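Local coordinates for extracellular ligand-binding receptor (Desulfohalobium retbaense DSM 5692, PDB 5ERE), which probably senses small extracellular solutes through a periplasmic-binding-protein module, which holds 2-oxo-4-methylpentanoic acid, and a tandem PAS-like sensor region, which holds cytosine, at residues N380-T383 / T389-N392; E369-E374 / G451-L456. All coordinates share one frame; numbering follows the deposited sequence.

Contact 1: N380-T383 / T389-N392. With CYT (6-aminopyrimidin-2(1H)-one), chain C.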
# COMPACT_ATOMS: atom_id res chain seq x y z
N ASN A 380 -26.13 -9.53 9.42
CA ASN A 380 -27.24 -10.46 9.24
C ASN A 380 -28.33 -9.92 8.33
O ASN A 380 -28.23 -8.80 7.82
CB ASN A 380 -27.84 -10.89 10.60
CG ASN A 380 -28.52 -9.76 11.37
OD1 ASN A 380 -28.97 -8.78 10.82
ND2 ASN A 380 -28.63 -9.95 12.67
N CYS A 381 -29.36 -10.73 8.14
CA CYS A 381 -30.50 -10.40 7.30
C CYS A 381 -31.78 -10.71 8.04
O CYS A 381 -31.91 -11.76 8.69
CB CYS A 381 -30.46 -11.17 5.96
SG CYS A 381 -28.95 -10.99 4.99
N VAL A 382 -32.74 -9.80 7.95
CA VAL A 382 -34.02 -9.99 8.59
C VAL A 382 -35.18 -9.67 7.69
O VAL A 382 -35.04 -8.97 6.66
CB VAL A 382 -34.15 -9.14 9.86
CG1 VAL A 382 -33.06 -9.46 10.85
CG2 VAL A 382 -34.15 -7.65 9.51
N THR A 383 -36.33 -10.18 8.08
CA THR A 383 -37.59 -9.69 7.56
C THR A 383 -38.29 -9.01 8.71
O THR A 383 -38.07 -9.37 9.87
CB THR A 383 -38.47 -10.79 6.96
OG1 THR A 383 -38.67 -11.84 7.91
CG2 THR A 383 -37.81 -11.33 5.71
N THR A 389 -41.96 -5.01 13.25
CA THR A 389 -41.41 -6.05 14.12
C THR A 389 -40.57 -7.05 13.32
O THR A 389 -41.01 -7.56 12.29
CB THR A 389 -42.52 -6.82 14.87
OG1 THR A 389 -43.36 -5.89 15.57
CG2 THR A 389 -41.91 -7.81 15.88
N ILE A 390 -39.35 -7.32 13.78
CA ILE A 390 -38.52 -8.34 13.16
C ILE A 390 -39.16 -9.70 13.40
O ILE A 390 -39.43 -10.07 14.54
CB ILE A 390 -37.10 -8.33 13.73
CG1 ILE A 390 -36.43 -6.98 13.44
CG2 ILE A 390 -36.29 -9.45 13.10
CD1 ILE A 390 -35.04 -6.83 14.00
N VAL A 391 -39.41 -10.43 12.31
CA VAL A 391 -40.14 -11.70 12.36
C VAL A 391 -39.31 -12.87 11.85
O VAL A 391 -39.75 -14.00 11.93
CB VAL A 391 -41.46 -11.63 11.55
CG1 VAL A 391 -42.38 -10.56 12.13
CG2 VAL A 391 -41.20 -11.38 10.06
N ASN A 392 -38.12 -12.62 11.31
CA ASN A 392 -37.25 -13.70 10.89
C ASN A 392 -35.83 -13.15 10.70
O ASN A 392 -35.65 -11.95 10.54
CB ASN A 392 -37.80 -14.36 9.61
CG ASN A 392 -37.28 -15.79 9.40
OD1 ASN A 392 -36.51 -16.29 10.21
ND2 ASN A 392 -37.72 -16.45 8.32
N3 CYT C . -31.42 -4.64 13.03
C4 CYT C . -31.61 -5.15 11.82
N1 CYT C . -32.68 -2.71 12.39
C2 CYT C . -31.94 -3.42 13.36
O2 CYT C . -31.74 -2.90 14.48
N4 CYT C . -31.08 -6.38 11.57
C5 CYT C . -32.37 -4.45 10.81
C6 CYT C . -32.87 -3.25 11.14

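Contact 2: E369-E374 / G451-L456. With CYT (6-aminopyrimidin-2(1H)-one), chain C.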
# COMPACT_ATOMS: atom_id res chain seq x y z
N GLU A 369 -31.24 -17.04 4.27
CA GLU A 369 -29.97 -17.71 4.39
C GLU A 369 -29.11 -17.50 3.18
O GLU A 369 -27.89 -17.39 3.28
CB GLU A 369 -30.20 -19.22 4.60
CG GLU A 369 -30.77 -19.52 5.95
CD GLU A 369 -29.74 -19.49 7.01
OE1 GLU A 369 -28.57 -19.32 6.64
OE2 GLU A 369 -30.07 -19.70 8.21
N THR A 370 -29.73 -17.54 2.01
CA THR A 370 -29.04 -17.29 0.74
C THR A 370 -28.60 -15.79 0.64
O THR A 370 -27.47 -15.47 0.31
CB THR A 370 -29.95 -17.67 -0.44
OG1 THR A 370 -30.22 -19.08 -0.40
CG2 THR A 370 -29.35 -17.31 -1.79
N LEU A 371 -29.51 -14.89 0.95
CA LEU A 371 -29.22 -13.43 0.91
C LEU A 371 -27.96 -13.08 1.72
O LEU A 371 -27.09 -12.31 1.29
CB LEU A 371 -30.42 -12.64 1.43
CG LEU A 371 -30.25 -11.11 1.44
CD1 LEU A 371 -30.06 -10.55 0.04
CD2 LEU A 371 -31.45 -10.52 2.09
N PHE A 372 -27.84 -13.70 2.88
CA PHE A 372 -26.67 -13.50 3.70
C PHE A 372 -25.39 -14.02 3.02
O PHE A 372 -24.34 -13.32 3.02
CB PHE A 372 -26.93 -14.15 5.06
CG PHE A 372 -25.79 -14.03 6.00
CD1 PHE A 372 -25.51 -12.82 6.61
CD2 PHE A 372 -24.98 -15.12 6.27
CE1 PHE A 372 -24.42 -12.70 7.41
CE2 PHE A 372 -23.89 -15.00 7.13
CZ PHE A 372 -23.61 -13.81 7.70
N ASN A 373 -25.45 -15.19 2.38
CA ASN A 373 -24.29 -15.70 1.65
C ASN A 373 -23.90 -14.80 0.46
O ASN A 373 -22.73 -14.73 0.09
CB ASN A 373 -24.55 -17.12 1.13
CG ASN A 373 -24.32 -18.19 2.17
OD1 ASN A 373 -24.04 -17.91 3.34
ND2 ASN A 373 -24.46 -19.44 1.75
N GLU A 374 -24.90 -14.13 -0.12
CA GLU A 374 -24.70 -13.20 -1.25
C GLU A 374 -24.10 -11.87 -0.82
O GLU A 374 -23.68 -11.07 -1.65
CB GLU A 374 -26.04 -12.93 -1.95
CG GLU A 374 -26.47 -14.13 -2.87
CD GLU A 374 -27.89 -14.01 -3.43
OE1 GLU A 374 -28.74 -13.31 -2.83
OE2 GLU A 374 -28.14 -14.63 -4.48
N GLY A 451 -44.37 -5.74 4.49
CA GLY A 451 -43.21 -5.47 5.32
C GLY A 451 -41.96 -5.29 4.49
O GLY A 451 -42.01 -4.78 3.37
N SER A 452 -40.83 -5.74 5.02
CA SER A 452 -39.57 -5.41 4.38
C SER A 452 -38.51 -6.46 4.65
O SER A 452 -38.60 -7.21 5.62
CB SER A 452 -39.06 -4.04 4.84
OG SER A 452 -38.89 -4.03 6.26
N VAL A 453 -37.50 -6.46 3.79
CA VAL A 453 -36.36 -7.33 3.94
C VAL A 453 -35.11 -6.48 3.99
O VAL A 453 -34.98 -5.48 3.26
CB VAL A 453 -36.32 -8.40 2.79
CG1 VAL A 453 -36.25 -7.75 1.42
CG2 VAL A 453 -35.18 -9.38 2.98
N SER A 454 -34.20 -6.88 4.89
CA SER A 454 -33.02 -6.09 5.30
C SER A 454 -31.66 -6.80 5.20
O SER A 454 -31.56 -8.01 5.44
CB SER A 454 -33.22 -5.64 6.74
OG SER A 454 -32.00 -5.30 7.39
N VAL A 455 -30.62 -6.06 4.81
CA VAL A 455 -29.23 -6.44 5.07
C VAL A 455 -28.68 -5.39 6.01
O VAL A 455 -28.70 -4.23 5.67
CB VAL A 455 -28.34 -6.52 3.81
CG1 VAL A 455 -26.87 -6.74 4.19
CG2 VAL A 455 -28.79 -7.67 2.90
N LEU A 456 -28.21 -5.84 7.17
CA LEU A 456 -27.47 -5.01 8.10
C LEU A 456 -25.96 -5.25 7.89
O LEU A 456 -25.48 -6.38 7.92
CB LEU A 456 -27.90 -5.34 9.54
CG LEU A 456 -27.00 -4.83 10.66
CD1 LEU A 456 -26.98 -3.32 10.69
CD2 LEU A 456 -27.47 -5.39 12.03
N3 CYT C . -31.42 -4.64 13.03
C4 CYT C . -31.61 -5.15 11.82
N1 CYT C . -32.68 -2.71 12.39
C2 CYT C . -31.94 -3.42 13.36
O2 CYT C . -31.74 -2.90 14.48
N4 CYT C . -31.08 -6.38 11.57
C5 CYT C . -32.37 -4.45 10.81
C6 CYT C . -32.87 -3.25 11.14

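Contact 1: N380-T383 / T389-N392
V382 packs its CB against I390 CG2 at 3.9 Å and turns both methyls to the flat ring of the bound cytosine. They stand off one side of the ring plane, just beyond the edge formed by C5 and the exocyclic N4 rather than over the middle of the ring; L456 takes the other side. With CG1 anti to the carbonyl carbon (chi1 -58°), that methyl lies 3.7 Å from N4, while CG2 approaches N4 and C5. At the amino edge N380 OD1 comes much nearer the ring plane, 3.3 Å from N4 and roughly in line with the C4-N4 bond. Its ND2 is hydrogen-bonded to E431 OE2, and the other oxygen of that carboxylate grips the cytosine, so E431 positions a neighbour as well as the ligand. Cutting V382 back to an alanine removes both methyls and is likely to leave a gap beside N4 and C5, with the amino end of the base freer to shift. Two backbone bonds tie the strands together: T383 N donates to N392 O at 3.1 Å, and V391 N reaches T383 O at 3.0 Å with a nearly straight N-H...O angle of 168°. The CA of V382 adds a CA-H...O contact of 3.2 Å to N392 O. The T383 and N392 side chains extend alongside each other, T383 OG1 3.2 Å from N392 CB; the hydroxyl is hydrogen-bonded to L359 O, and N392 ND2 to the S365 hydroxyl. Two residues of the second strand, V391 and N392, lie opposite the single T383, which makes a classic beta bulge in an antiparallel hairpin whose first strand, 378-385, lines the cytosine pocket of the sensor domain through N380 and V382.

Contact 2: E369-E374 / G451-L456
Helix 369-374, through L371, packs over V453 and V455 of strand 451-456, with the segment axes 9.8 Å apart at their closest and inclined by 35°. The contact rests almost wholly on L371. Its CG is anti to the backbone N (chi1 180°), which carries the branched end from the helix to the sheet. There CD2 touches V453 CG2 at 4.0 Å and V455 CG2 at the same distance, so one methyl bridges two residues that alternate along the strand on the same face. L371 CG also rests on V455 CG2, and CD2 passes within 4.2 Å of the intervening carbonyl oxygen, S454 O. The long helix 324-357 adds to this apolar layer, with S346 against L371, A351 and L354 against V453, and V347 against V455, while C381 of the adjacent strand lies against L371. S454 points away from the helix. Its hydroxyl OG, 3.5 Å from cytosine C5, is hydrogen-bonded to D437 OD1, which fixes its rotation next to the base. L456, likewise on the ligand side, brings CD2 to 3.8 Å from cytosine N4, and its CB also comes near this amino group. Strand 451-456 thus has an apolar face under the helices and a mixed face toward the ligand. This is helix-on-sheet packing as in PAS-like (Cache) sensor domains, in which an antiparallel sheet carries helices on one face and a ligand pocket on the other.

How the contacts relate
Contacts 1 and 2 have centres about 8 Å apart, and both reach the same antiparallel sheet, in which strands 378-385 and 449-457 are neighbours. Probable backbone hydrogen bonds join them, V382 O to S454 N at 2.9 Å and N380 O to L456 N at 3.0 Å. On the helix side C381 of contact 1 packs against contact 2, its CB 3.4 Å from S454 O and its SG 3.6 Å from F372 N. Both contacts supply walls of the cytosine pocket: V382 and L456 approach the base from opposite sides of its plane, whereas N380 and S454 lie closer to that plane. E431, Q409 and V430 add hydrogen bonds to the base. Along the chain, both segments of contact 1 fall between those of contact 2.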